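Local coordinates for PA0833-PD protein (PDB 6JFW) that probably anchors the outer membrane to the cell wall by binding peptidoglycan through its periplasmic OmpA C-like domain, at residues T66-Y72 / R132-R138. Sequence-based numbering, arbitrary orientation.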
loop_
_atom_site.group_PDB
_atom_site.type_symbol
_atom_site.label_atom_id
_atom_site.label_comp_id
_atom_site.label_asym_id
_atom_site.label_seq_id
_atom_site.Cartn_x
_atom_site.Cartn_y
_atom_site.Cartn_z
ATOM N N THR A 66 -11.926 -3.683 -7.006
ATOM C CA THR A 66 -11.672 -4.059 -5.625
ATOM C C THR A 66 -10.340 -3.483 -5.181
ATOM O O THR A 66 -9.433 -3.260 -5.987
ATOM C CB THR A 66 -11.646 -5.577 -5.433
ATOM O OG1 THR A 66 -10.582 -6.144 -6.209
ATOM C CG2 THR A 66 -12.963 -6.196 -5.837
ATOM N N ILE A 67 -10.225 -3.256 -3.878
ATOM C CA ILE A 67 -9.036 -2.674 -3.280
ATOM C C ILE A 67 -8.452 -3.702 -2.324
ATOM O O ILE A 67 -9.103 -4.092 -1.347
ATOM C CB ILE A 67 -9.358 -1.352 -2.568
ATOM C CG1 ILE A 67 -10.015 -0.393 -3.563
ATOM C CG2 ILE A 67 -8.099 -0.743 -1.976
ATOM C CD1 ILE A 67 -10.832 0.705 -2.932
ATOM N N GLU A 68 -7.238 -4.158 -2.623
ATOM C CA GLU A 68 -6.541 -5.160 -1.828
ATOM C C GLU A 68 -5.299 -4.516 -1.234
ATOM O O GLU A 68 -4.405 -4.090 -1.973
ATOM C CB GLU A 68 -6.162 -6.370 -2.683
ATOM C CG GLU A 68 -5.927 -7.632 -1.883
ATOM C CD GLU A 68 -4.823 -8.504 -2.450
ATOM O OE1 GLU A 68 -4.190 -8.100 -3.447
ATOM O OE2 GLU A 68 -4.592 -9.600 -1.897
ATOM N N ILE A 69 -5.242 -4.441 0.091
ATOM C CA ILE A 69 -4.131 -3.817 0.799
ATOM C C ILE A 69 -3.282 -4.924 1.405
ATOM O O ILE A 69 -3.777 -5.742 2.190
ATOM C CB ILE A 69 -4.624 -2.835 1.869
ATOM C CG1 ILE A 69 -5.498 -1.763 1.214
ATOM C CG2 ILE A 69 -3.445 -2.197 2.587
ATOM C CD1 ILE A 69 -6.375 -1.010 2.182
ATOM N N VAL A 70 -2.006 -4.959 1.035
ATOM C CA VAL A 70 -1.113 -6.051 1.399
ATOM C C VAL A 70 0.136 -5.460 2.037
ATOM O O VAL A 70 0.803 -4.612 1.433
ATOM C CB VAL A 70 -0.743 -6.913 0.181
ATOM C CG1 VAL A 70 0.115 -8.068 0.611
ATOM C CG2 VAL A 70 -1.997 -7.413 -0.524
ATOM N N GLY A 71 0.450 -5.907 3.249
ATOM C CA GLY A 71 1.650 -5.485 3.944
ATOM C C GLY A 71 2.782 -6.476 3.743
ATOM O O GLY A 71 2.560 -7.679 3.629
ATOM N N TYR A 72 4.006 -5.952 3.690
ATOM C CA TYR A 72 5.193 -6.773 3.501
ATOM C C TYR A 72 6.287 -6.323 4.457
ATOM O O TYR A 72 6.311 -5.179 4.915
ATOM C CB TYR A 72 5.740 -6.694 2.070
ATOM C CG TYR A 72 4.832 -7.227 0.990
ATOM C CD1 TYR A 72 3.906 -6.402 0.368
ATOM C CD2 TYR A 72 4.923 -8.547 0.567
ATOM C CE1 TYR A 72 3.086 -6.878 -0.633
ATOM C CE2 TYR A 72 4.103 -9.035 -0.433
ATOM C CZ TYR A 72 3.187 -8.196 -1.028
ATOM O OH TYR A 72 2.368 -8.674 -2.025
ATOM N N ARG A 132 7.095 -2.538 2.973
ATOM C CA ARG A 132 6.218 -1.715 2.157
ATOM C C ARG A 132 4.788 -2.191 2.343
ATOM O O ARG A 132 4.538 -3.294 2.835
ATOM C CB ARG A 132 6.607 -1.792 0.678
ATOM C CG ARG A 132 6.162 -3.096 0.025
ATOM C CD ARG A 132 7.200 -3.653 -0.933
ATOM N NE ARG A 132 6.673 -4.789 -1.686
ATOM C CZ ARG A 132 6.997 -6.059 -1.463
ATOM N NH1 ARG A 132 7.859 -6.372 -0.506
ATOM N NH2 ARG A 132 6.457 -7.019 -2.203
ATOM N N VAL A 133 3.852 -1.340 1.936
ATOM C CA VAL A 133 2.450 -1.710 1.793
ATOM C C VAL A 133 2.077 -1.525 0.331
ATOM O O VAL A 133 2.433 -0.513 -0.282
ATOM C CB VAL A 133 1.535 -0.876 2.709
ATOM C CG1 VAL A 133 0.080 -1.027 2.288
ATOM C CG2 VAL A 133 1.708 -1.305 4.157
ATOM N N GLU A 134 1.387 -2.513 -0.231
ATOM C CA GLU A 134 0.943 -2.474 -1.614
ATOM C C GLU A 134 -0.577 -2.391 -1.661
ATOM O O GLU A 134 -1.270 -3.082 -0.907
ATOM C CB GLU A 134 1.434 -3.705 -2.383
ATOM C CG GLU A 134 2.946 -3.744 -2.534
ATOM C CD GLU A 134 3.452 -4.913 -3.364
ATOM O OE1 GLU A 134 2.625 -5.697 -3.876
ATOM O OE2 GLU A 134 4.688 -5.031 -3.520
ATOM N N VAL A 135 -1.088 -1.527 -2.532
ATOM C CA VAL A 135 -2.519 -1.402 -2.786
ATOM C C VAL A 135 -2.767 -1.867 -4.212
ATOM O O VAL A 135 -2.353 -1.204 -5.171
ATOM C CB VAL A 135 -3.021 0.033 -2.584
ATOM C CG1 VAL A 135 -4.526 0.097 -2.825
ATOM C CG2 VAL A 135 -2.674 0.534 -1.193
ATOM N N ASN A 136 -3.439 -3.002 -4.358
ATOM C CA ASN A 136 -3.775 -3.546 -5.665
ATOM C C ASN A 136 -5.215 -3.191 -6.009
ATOM O O ASN A 136 -6.129 -3.436 -5.213
ATOM C CB ASN A 136 -3.578 -5.062 -5.695
ATOM C CG ASN A 136 -2.182 -5.477 -5.268
ATOM O OD1 ASN A 136 -1.194 -5.115 -5.906
ATOM N ND2 ASN A 136 -2.097 -6.246 -4.189
ATOM N N LEU A 137 -5.410 -2.606 -7.189
ATOM C CA LEU A 137 -6.731 -2.264 -7.705
ATOM C C LEU A 137 -7.027 -3.194 -8.875
ATOM O O LEU A 137 -6.383 -3.107 -9.927
ATOM C CB LEU A 137 -6.794 -0.799 -8.137
ATOM C CG LEU A 137 -6.439 0.283 -7.111
ATOM C CD1 LEU A 137 -6.415 1.656 -7.769
ATOM C CD2 LEU A 137 -7.409 0.273 -5.942
ATOM N N ARG A 138 -7.994 -4.082 -8.690
ATOM C CA ARG A 138 -8.377 -5.056 -9.686
ATOM C C ARG A 138 -9.759 -4.760 -10.235
ATOM O O ARG A 138 -10.704 -4.633 -9.448
ATOM C CB ARG A 138 -8.379 -6.423 -9.073
ATOM C CG ARG A 138 -8.970 -7.360 -9.978
ATOM C CD ARG A 138 -8.632 -8.647 -9.453
ATOM N NE ARG A 138 -7.752 -9.289 -10.454
ATOM C CZ ARG A 138 -6.829 -10.185 -10.189
ATOM N NH1 ARG A 138 -6.632 -10.506 -8.930
ATOM N NH2 ARG A 138 -5.975 -10.756 -11.075
HETATM O O HOH W 1 0.595 -7.010 -3.094
HETATM O O HOH W 2 -0.006 -8.861 -4.507
#
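Glu134 OE2, on a carboxylate whose CD packs obliquely on Tyr72 CE1 at 3.4 Å, is gripped side-on by two nitrogens of Arg132, NE at 2.7 Å and NH2 at 3.0 Å; both approach from the same face of the carboxylate, while OE2 lies close to the guanidinium plane, at its edge. This salt bridge helps fix the rotation of the guanidinium, whose face stacks on the Tyr72 ring with the planes 11° apart. Arg132 CZ stands 3.7 Å from the Tyr72 centroid, a cation-pi contact, and NH2 rides above the ring centre. The Arg132 side chain gets there with CG between its own backbone N and carbonyl carbon (chi1 76°) and a bend at chi2. Gln116 receives Arg132 NH2 through its backbone O and also bonds Tyr72 OH.

From Glu134 OE1 the polar network continues through a water that also donates to Tyr72 OH and accepts from Asn136 ND2. That amide reaches Glu68 OE1 at 2.9 Å, in a bent bond (141°) that meets the carboxylate from above its plane.

Beneath, the strands run antiparallel, with paired bonds linking Glu68 to Asn136 and Val70 to Glu134; Glu134 N to Val70 O is the shortest of them, 2.7 Å. On the other face Ile67 CG1 meets Leu137 CD2 at 3.6 Å and Ile69 CG2 meets Val133 CG1, while helix 79-99 covers Ile69 and Val133. One face of this central strand pair in the OmpA-like sheet is apolar, and the other carries a largely polar network in which Glu134 would probably temper the positive charge that Arg132 lays on the tyrosine.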